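Local coordinates for protein Two-component system sensor histidine kinase (Bacteroides thetaiotaomicron, PDB 3VA6) that probably acts as a membrane-bound hybrid two-component sensor histidine kinase, passing signals received by its extracellular domain, the part present here, to phosphorelay and transcription control, at residues Met564-Asn569 with Ile582-Met587; Asn672-Glu677 with Ile744-Pro749. All coordinates share one frame; numbering follows the deposited sequence.

Interaction 1 of 2, residues Met564-Asn569 with Ile582-Met587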
ATOM      1  N   MET A 564      17.207  -1.550  16.856  1.00 74.74           N
ATOM      2  CA  MET A 564      17.088  -0.320  17.650  1.00 76.91           C
ATOM      3  C   MET A 564      17.564   0.879  16.834  1.00 75.84           C
ATOM      4  O   MET A 564      18.569   0.783  16.141  1.00 73.86           O
ATOM      5  CB  MET A 564      17.942  -0.397  18.930  1.00 78.81           C
ATOM      6  CG  MET A 564      17.826  -1.689  19.741  1.00 79.98           C
ATOM      7  SD  MET A 564      18.301  -1.526  21.483  1.00 83.89           S
ATOM      8  CE  MET A 564      19.871  -0.677  21.250  1.00 83.08           C
ATOM      9  N   THR A 565      16.867   2.014  16.933  1.00 77.55           N
ATOM     10  CA  THR A 565      17.416   3.284  16.426  1.00 77.43           C
ATOM     11  C   THR A 565      16.863   4.484  17.191  1.00 80.73           C
ATOM     12  O   THR A 565      15.772   4.430  17.729  1.00 82.82           O
ATOM     13  CB  THR A 565      17.165   3.476  14.910  1.00 75.37           C
ATOM     14  OG1 THR A 565      18.131   4.390  14.371  1.00 74.79           O
ATOM     15  CG2 THR A 565      15.767   4.026  14.653  1.00 77.07           C
ATOM     16  N   CYS A 566      17.637   5.560  17.219  1.00 81.52           N
ATOM     17  CA  CYS A 566      17.229   6.813  17.854  1.00 85.00           C
ATOM     18  C   CYS A 566      16.281   7.594  16.981  1.00 85.55           C
ATOM     19  O   CYS A 566      16.501   7.704  15.777  1.00 83.33           O
ATOM     20  CB  CYS A 566      18.438   7.695  18.127  1.00 86.00           C
ATOM     21  SG  CYS A 566      19.549   6.940  19.313  1.00 86.65           S
ATOM     22  N   VAL A 567      15.249   8.155  17.609  1.00 88.97           N
ATOM     23  CA  VAL A 567      14.276   9.015  16.956  1.00 90.67           C
ATOM     24  C   VAL A 567      14.018  10.181  17.919  1.00 95.29           C
ATOM     25  O   VAL A 567      13.272  10.054  18.891  1.00 98.22           O
ATOM     26  CB  VAL A 567      12.978   8.245  16.626  1.00 90.65           C
ATOM     27  CG1 VAL A 567      12.018   9.098  15.819  1.00 92.59           C
ATOM     28  CG2 VAL A 567      13.281   6.975  15.858  1.00 86.60           C
ATOM     29  N   LYS A 568      14.680  11.307  17.652  1.00 96.23           N
ATOM     30  CA  LYS A 568      14.575  12.512  18.479  1.00100.93           C
ATOM     31  C   LYS A 568      15.070  12.196  19.898  1.00102.67           C
ATOM     32  O   LYS A 568      16.167  11.652  20.045  1.00100.36           O
ATOM     33  CB  LYS A 568      13.150  13.107  18.417  1.00104.53           C
ATOM     34  CG  LYS A 568      12.792  13.601  17.009  1.00103.60           C
ATOM     35  CD  LYS A 568      11.559  14.514  16.955  1.00108.29           C
ATOM     36  CE  LYS A 568      11.672  15.527  15.810  1.00108.85           C
ATOM     37  NZ  LYS A 568      10.390  16.024  15.261  1.00112.14           N
ATOM     38  N   ASN A 569      14.306  12.529  20.936  1.00107.10           N
ATOM     39  CA  ASN A 569      14.691  12.110  22.289  1.00109.08           C
ATOM     40  C   ASN A 569      14.063  10.777  22.704  1.00107.99           C
ATOM     41  O   ASN A 569      13.860  10.505  23.890  1.00111.06           O
ATOM     42  CB  ASN A 569      14.405  13.203  23.336  1.00115.17           C
ATOM     43  CG  ASN A 569      12.951  13.638  23.368  1.00118.67           C
ATOM     44  OD1 ASN A 569      12.638  14.790  23.054  1.00121.48           O
ATOM     45  ND2 ASN A 569      12.055  12.726  23.759  1.00118.96           N
ATOM     46  N   ILE A 582      11.039   4.230  23.857  1.00104.08           N
ATOM     47  CA  ILE A 582      11.587   4.508  25.178  1.00107.40           C
ATOM     48  C   ILE A 582      12.158   5.910  25.190  1.00108.67           C
ATOM     49  O   ILE A 582      13.035   6.204  24.383  1.00105.36           O
ATOM     50  CB  ILE A 582      12.748   3.554  25.547  1.00105.37           C
ATOM     51  CG1 ILE A 582      12.442   2.116  25.123  1.00102.77           C
ATOM     52  CG2 ILE A 582      13.039   3.616  27.045  1.00109.86           C
ATOM     53  CD1 ILE A 582      13.658   1.199  25.136  1.00100.16           C
ATOM     54  N   ASP A 583      11.694   6.760  26.108  1.00113.79           N
ATOM     55  CA  ASP A 583      12.279   8.089  26.300  1.00115.93           C
ATOM     56  C   ASP A 583      13.729   7.962  26.773  1.00115.07           C
ATOM     57  O   ASP A 583      14.031   7.147  27.636  1.00116.10           O
ATOM     58  CB  ASP A 583      11.485   8.895  27.324  1.00122.34           C
ATOM     59  CG  ASP A 583      12.122  10.242  27.622  1.00125.23           C
ATOM     60  OD1 ASP A 583      13.014  10.311  28.501  1.00127.11           O
ATOM     61  OD2 ASP A 583      11.731  11.234  26.976  1.00126.00           O
ATOM     62  N   ARG A 584      14.614   8.783  26.211  1.00113.64           N
ATOM     63  CA  ARG A 584      16.053   8.651  26.442  1.00112.51           C
ATOM     64  C   ARG A 584      16.527   9.204  27.780  1.00117.80           C
ATOM     65  O   ARG A 584      17.645   8.915  28.187  1.00117.76           O
ATOM     66  CB  ARG A 584      16.844   9.295  25.291  1.00109.25           C
ATOM     67  CG  ARG A 584      16.606   8.584  23.965  1.00103.97           C
ATOM     68  CD  ARG A 584      17.688   8.835  22.925  1.00100.47           C
ATOM     69  NE  ARG A 584      17.661  10.192  22.377  1.00101.68           N
ATOM     70  CZ  ARG A 584      18.422  11.200  22.797  1.00104.45           C
ATOM     71  NH1 ARG A 584      19.292  11.045  23.792  1.00106.46           N
ATOM     72  NH2 ARG A 584      18.292  12.376  22.211  1.00105.61           N
ATOM     73  N   LYS A 585      15.697   9.996  28.451  1.00122.74           N
ATOM     74  CA  LYS A 585      16.082  10.585  29.728  1.00128.50           C
ATOM     75  C   LYS A 585      15.520   9.797  30.905  1.00132.00           C
ATOM     76  O   LYS A 585      16.274   9.408  31.805  1.00134.13           O
ATOM     77  CB  LYS A 585      15.660  12.058  29.817  1.00132.80           C
ATOM     78  CG  LYS A 585      16.741  13.039  29.376  1.00132.47           C
ATOM     79  CD  LYS A 585      16.672  14.355  30.152  1.00139.14           C
ATOM     80  CE  LYS A 585      15.316  15.028  30.004  1.00141.95           C
ATOM     81  NZ  LYS A 585      15.390  16.472  30.333  1.00147.52           N
ATOM     82  N   THR A 586      14.210   9.549  30.886  1.00132.89           N
ATOM     83  CA  THR A 586      13.541   8.813  31.977  1.00136.68           C
ATOM     84  C   THR A 586      13.622   7.278  31.809  1.00132.80           C
ATOM     85  O   THR A 586      13.528   6.554  32.789  1.00135.71           O
ATOM     86  CB  THR A 586      12.059   9.249  32.164  1.00140.58           C
ATOM     87  OG1 THR A 586      11.281   8.865  31.018  1.00136.34           O
ATOM     88  CG2 THR A 586      11.950  10.752  32.384  1.00145.14           C
ATOM     89  N   MET A 587      13.811   6.807  30.571  1.00126.69           N
ATOM     90  CA  MET A 587      13.806   5.370  30.208  1.00122.82           C
ATOM     91  C   MET A 587      12.443   4.716  30.423  1.00124.49           C
ATOM     92  O   MET A 587      12.344   3.501  30.645  1.00123.72           O
ATOM     93  CB  MET A 587      14.904   4.581  30.929  1.00123.16           C
ATOM     94  CG  MET A 587      16.287   4.844  30.386  1.00120.09           C
ATOM     95  SD  MET A 587      17.596   3.947  31.241  1.00121.29           S
ATOM     96  CE  MET A 587      16.879   2.356  31.619  1.00121.31           C
TER

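Interaction 2 of 2, residues Asn672-Glu677 with Ile744-Pro749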
ATOM      1  N   ASN A 672     -15.152  31.952 -20.968  1.00 70.18           N
ATOM      2  CA  ASN A 672     -14.156  32.603 -20.117  1.00 69.40           C
ATOM      3  C   ASN A 672     -14.631  32.834 -18.682  1.00 69.15           C
ATOM      4  O   ASN A 672     -13.989  33.567 -17.915  1.00 69.17           O
ATOM      5  CB  ASN A 672     -13.714  33.934 -20.743  1.00 71.19           C
ATOM      6  CG  ASN A 672     -14.765  35.004 -20.636  1.00 73.45           C
ATOM      7  OD1 ASN A 672     -15.902  34.800 -21.037  1.00 74.60           O
ATOM      8  ND2 ASN A 672     -14.391  36.148 -20.087  1.00 74.41           N
ATOM      9  N   ASN A 673     -15.763  32.231 -18.327  1.00 69.29           N
ATOM     10  CA  ASN A 673     -16.151  32.133 -16.927  1.00 68.95           C
ATOM     11  C   ASN A 673     -16.066  30.651 -16.519  1.00 66.98           C
ATOM     12  O   ASN A 673     -16.958  29.845 -16.804  1.00 67.19           O
ATOM     13  CB  ASN A 673     -17.524  32.754 -16.692  1.00 71.27           C
ATOM     14  CG  ASN A 673     -17.646  34.153 -17.267  1.00 73.56           C
ATOM     15  OD1 ASN A 673     -17.043  35.101 -16.796  1.00 74.06           O
ATOM     16  ND2 ASN A 673     -18.464  34.278 -18.272  1.00 75.27           N
ATOM     17  N   LEU A 674     -14.964  30.307 -15.849  1.00 65.35           N
ATOM     18  CA  LEU A 674     -14.625  28.934 -15.544  1.00 63.60           C
ATOM     19  C   LEU A 674     -14.666  28.600 -14.046  1.00 63.06           C
ATOM     20  O   LEU A 674     -14.287  29.397 -13.182  1.00 63.50           O
ATOM     21  CB  LEU A 674     -13.239  28.623 -16.114  1.00 62.49           C
ATOM     22  CG  LEU A 674     -13.062  29.095 -17.551  1.00 63.40           C
ATOM     23  CD1 LEU A 674     -11.618  28.928 -17.967  1.00 62.75           C
ATOM     24  CD2 LEU A 674     -14.015  28.373 -18.496  1.00 63.95           C
ATOM     25  N   SER A 675     -15.140  27.396 -13.769  1.00 62.37           N
ATOM     26  CA  SER A 675     -15.023  26.803 -12.453  1.00 61.78           C
ATOM     27  C   SER A 675     -14.349  25.444 -12.591  1.00 60.26           C
ATOM     28  O   SER A 675     -14.307  24.851 -13.689  1.00 59.91           O
ATOM     29  CB  SER A 675     -16.392  26.697 -11.768  1.00 63.04           C
ATOM     30  OG  SER A 675     -16.692  27.879 -11.039  1.00 64.55           O
ATOM     31  N   PHE A 676     -13.751  24.993 -11.492  1.00 59.65           N
ATOM     32  CA  PHE A 676     -12.949  23.774 -11.500  1.00 58.50           C
ATOM     33  C   PHE A 676     -13.152  23.056 -10.178  1.00 58.51           C
ATOM     34  O   PHE A 676     -13.189  23.703  -9.122  1.00 59.20           O
ATOM     35  CB  PHE A 676     -11.455  24.096 -11.656  1.00 58.02           C
ATOM     36  CG  PHE A 676     -11.098  24.835 -12.919  1.00 58.25           C
ATOM     37  CD1 PHE A 676     -10.893  26.201 -12.901  1.00 59.02           C
ATOM     38  CD2 PHE A 676     -10.907  24.152 -14.112  1.00 58.00           C
ATOM     39  CE1 PHE A 676     -10.542  26.882 -14.048  1.00 59.48           C
ATOM     40  CE2 PHE A 676     -10.547  24.824 -15.268  1.00 58.53           C
ATOM     41  CZ  PHE A 676     -10.365  26.194 -15.232  1.00 59.23           C
ATOM     42  N   GLU A 677     -13.276  21.728 -10.220  1.00 58.05           N
ATOM     43  CA  GLU A 677     -13.378  20.917  -8.996  1.00 58.22           C
ATOM     44  C   GLU A 677     -12.131  20.017  -8.886  1.00 57.50           C
ATOM     45  O   GLU A 677     -11.748  19.348  -9.854  1.00 57.01           O
ATOM     46  CB  GLU A 677     -14.694  20.122  -8.956  1.00 58.84           C
ATOM     47  CG  GLU A 677     -15.900  20.964  -8.547  1.00 60.18           C
ATOM     48  CD  GLU A 677     -17.219  20.192  -8.466  1.00 61.24           C
ATOM     49  OE1 GLU A 677     -17.218  18.943  -8.439  1.00 60.98           O
ATOM     50  OE2 GLU A 677     -18.269  20.838  -8.425  1.00 62.63           O
ATOM     51  N   ILE A 744      -4.294  26.757 -19.858  1.00 63.39           N
ATOM     52  CA  ILE A 744      -5.551  27.287 -20.372  1.00 63.44           C
ATOM     53  C   ILE A 744      -5.303  28.421 -21.350  1.00 65.13           C
ATOM     54  O   ILE A 744      -4.631  29.384 -21.026  1.00 65.80           O
ATOM     55  CB  ILE A 744      -6.402  27.899 -19.261  1.00 62.58           C
ATOM     56  CG1 ILE A 744      -6.658  26.870 -18.169  1.00 61.14           C
ATOM     57  CG2 ILE A 744      -7.678  28.481 -19.853  1.00 63.14           C
ATOM     58  CD1 ILE A 744      -7.449  27.455 -17.001  1.00 60.67           C
ATOM     59  N   ARG A 745      -5.855  28.308 -22.546  1.00 66.07           N
ATOM     60  CA  ARG A 745      -5.799  29.385 -23.523  1.00 67.93           C
ATOM     61  C   ARG A 745      -7.224  29.825 -23.880  1.00 68.28           C
ATOM     62  O   ARG A 745      -8.048  28.999 -24.279  1.00 68.10           O
ATOM     63  CB  ARG A 745      -5.049  28.936 -24.776  1.00 69.58           C
ATOM     64  CG  ARG A 745      -5.188  29.913 -25.926  1.00 71.79           C
ATOM     65  CD  ARG A 745      -4.286  29.568 -27.099  1.00 73.87           C
ATOM     66  NE  ARG A 745      -3.968  30.765 -27.886  1.00 76.17           N
ATOM     67  CZ  ARG A 745      -3.535  30.749 -29.146  1.00 78.68           C
ATOM     68  NH1 ARG A 745      -3.367  29.592 -29.803  1.00 79.34           N
ATOM     69  NH2 ARG A 745      -3.277  31.903 -29.770  1.00 80.87           N
ATOM     70  N   ILE A 746      -7.497  31.117 -23.724  1.00 69.10           N
ATOM     71  CA  ILE A 746      -8.763  31.695 -24.144  1.00 70.09           C
ATOM     72  C   ILE A 746      -8.476  32.325 -25.488  1.00 72.45           C
ATOM     73  O   ILE A 746      -7.579  33.158 -25.590  1.00 73.46           O
ATOM     74  CB  ILE A 746      -9.286  32.745 -23.120  1.00 70.01           C
ATOM     75  CG1 ILE A 746      -9.408  32.134 -21.713  1.00 67.95           C
ATOM     76  CG2 ILE A 746     -10.633  33.318 -23.547  1.00 71.44           C
ATOM     77  CD1 ILE A 746     -10.320  30.928 -21.610  1.00 66.84           C
ATOM     78  N   LEU A 747      -9.195  31.899 -26.524  1.00 73.60           N
ATOM     79  CA  LEU A 747      -8.887  32.342 -27.886  1.00 76.15           C
ATOM     80  C   LEU A 747      -9.584  33.634 -28.223  1.00 78.09           C
ATOM     81  O   LEU A 747     -10.762  33.797 -27.903  1.00 78.06           O
ATOM     82  CB  LEU A 747      -9.309  31.297 -28.911  1.00 77.05           C
ATOM     83  CG  LEU A 747      -8.517  30.007 -28.930  1.00 76.07           C
ATOM     84  CD1 LEU A 747      -9.413  28.885 -29.446  1.00 76.35           C
ATOM     85  CD2 LEU A 747      -7.249  30.189 -29.748  1.00 77.85           C
ATOM     86  N   PRO A 748      -8.871  34.553 -28.897  1.00 80.15           N
ATOM     87  CA  PRO A 748      -9.540  35.783 -29.300  1.00 82.43           C
ATOM     88  C   PRO A 748     -10.645  35.501 -30.319  1.00 84.26           C
ATOM     89  O   PRO A 748     -10.603  34.483 -30.980  1.00 84.35           O
ATOM     90  CB  PRO A 748      -8.412  36.615 -29.916  1.00 84.43           C
ATOM     91  CG  PRO A 748      -7.359  35.637 -30.300  1.00 83.94           C
ATOM     92  CD  PRO A 748      -7.462  34.509 -29.330  1.00 80.86           C
ATOM     93  N   PRO A 749     -11.633  36.398 -30.436  1.00 86.05           N
ATOM     94  CA  PRO A 749     -12.818  36.152 -31.276  1.00 88.04           C
ATOM     95  C   PRO A 749     -12.524  35.684 -32.707  1.00 90.24           C
ATOM     96  O   PRO A 749     -13.287  34.908 -33.277  1.00 91.08           O
ATOM     97  CB  PRO A 749     -13.500  37.519 -31.304  1.00 90.46           C
ATOM     98  CG  PRO A 749     -13.140  38.152 -29.999  1.00 88.66           C
ATOM     99  CD  PRO A 749     -11.777  37.631 -29.632  1.00 86.36           C
TER

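Interaction 1 of 2, residues Met564-Asn569 with Ile582-Met587
Asn569 and Arg584 bring the two backbones to their nearest approach, with CA atoms 5.6 Å apart, just where strands 561-567 and 579-583 run out. Between these strands lies strand 570-575, bonded through its backbone to both, so the segments meet around its N-terminal end. The backbone angles of Lys568 and Asn569 fit a type II' turn, and the carbonyls of both residues serve as acceptors: Arg584 N donates to Asn569 O at 3.0 Å.

The Arg584 side chain then bends back over the turn, its chain kinked at chi3, and grips Lys568 O side-on. NE and NH2 of Arg584 each lie 3.1 Å from that one oxygen, which sits in the guanidinium plane. NE arrives on a lone pair in the carbonyl plane, whereas NH2 comes in tilted from it by 33°. The remaining nitrogen, NH1, forms salt bridges with Asp525 and Asp527 in the loop after strand 521-524, so the buried guanidinium is held on two fronts. With an alanine in place of this arginine, Lys568 O would probably lose both side-chain donors, and Asp525 and Asp527 their cationic partner.

Asp583 swings its carboxylate away from its own backbone N (chi1 176°). Its OD1 takes Lys585 N at 2.7 Å, from above the carboxylate plane, and Thr586 N at 2.8 Å, nearly in line with the C-O bond, the first bond closing an Asx turn and the second making it an Asx motif that bends the chain past the strand. Asp583 OD2 faces Asn569 ND2 at 3.6 Å, with the amide and carboxylate planes 51° apart. All this lies at the loop end of a four-stranded antiparallel blade in a beta-propeller, where connecting turns of one blade meet a loop of its neighbour.

Interaction 2 of 2, residues Asn672-Glu677 with Ile744-Pro749
Leu674, Phe676, Ile744 and Ile746 meet in a buried apolar contact between the facing sheets of the C-terminal beta-sandwich. Strand 674-677 belongs to one sheet and strand 744-746 to the other. The axes of these short segments approach to 12.1 Å and run nearly antiparallel, at 164°, too far apart for backbone pairing, so side chains fill the interval.

Phe676 and Ile744 reach for each other from opposite directions. The far end of the ring, Phe676 CZ, meets the terminal methyl Ile744 CD1 at 3.6 Å, the methyl lying oblique to the ring. In Ile744 the CG1 branch stands anti to the carbonyl carbon (chi1 -57°), which sends CD1 toward the phenyl group and leaves CG2 for the next neighbour. That neighbour is Leu674, whose CD1 lies 4.4 Å from Ile744 CG2 and likewise 4.4 Å from Ile746 CD1, one methyl bridging two isoleucines.

Such face-to-face packing of two sheets is the core of a beta-sandwich, here consistent with the immunoglobulin-like Y_Y_Y domain of the E-set clan. Leu667 of strand 664-667 touches both Leu674 and Ile746, while Leu724 of strand 720-728 touches Phe676, extending the apolar layer within the second sheet. On the other side of strand 674-679, Ser675 and Glu677 turn to polar partners, Thr713 and Arg711.

At the edge of the layer Asn672 offers its aliphatic carbon, CB, to Ile746 CG2 at 4.2 Å. Its amide leads away from strand 744-746, and ND2 of Asn672 is bonded to the backbone oxygen of Leu717.

Overall arrangement
Interactions 1 and 2 lie in separate domains of the extracellular piece, which combines two beta-propellers with a C-terminal beta-sandwich. Interaction 1 belongs to a blade of the second propeller and interaction 2 to the sandwich that follows it in the chain. Their centres are 56 Å apart and their nearest atoms about 33 Å, so neither touches the other. They also differ in kind: the first is polar and partly buried, joining turns within one sheet, whereas the second joins two sheets through hydrocarbon. The histidine kinase and DNA-binding regions of the full protein are absent from this fragment, so neither contact can be tied to a catalytic site here.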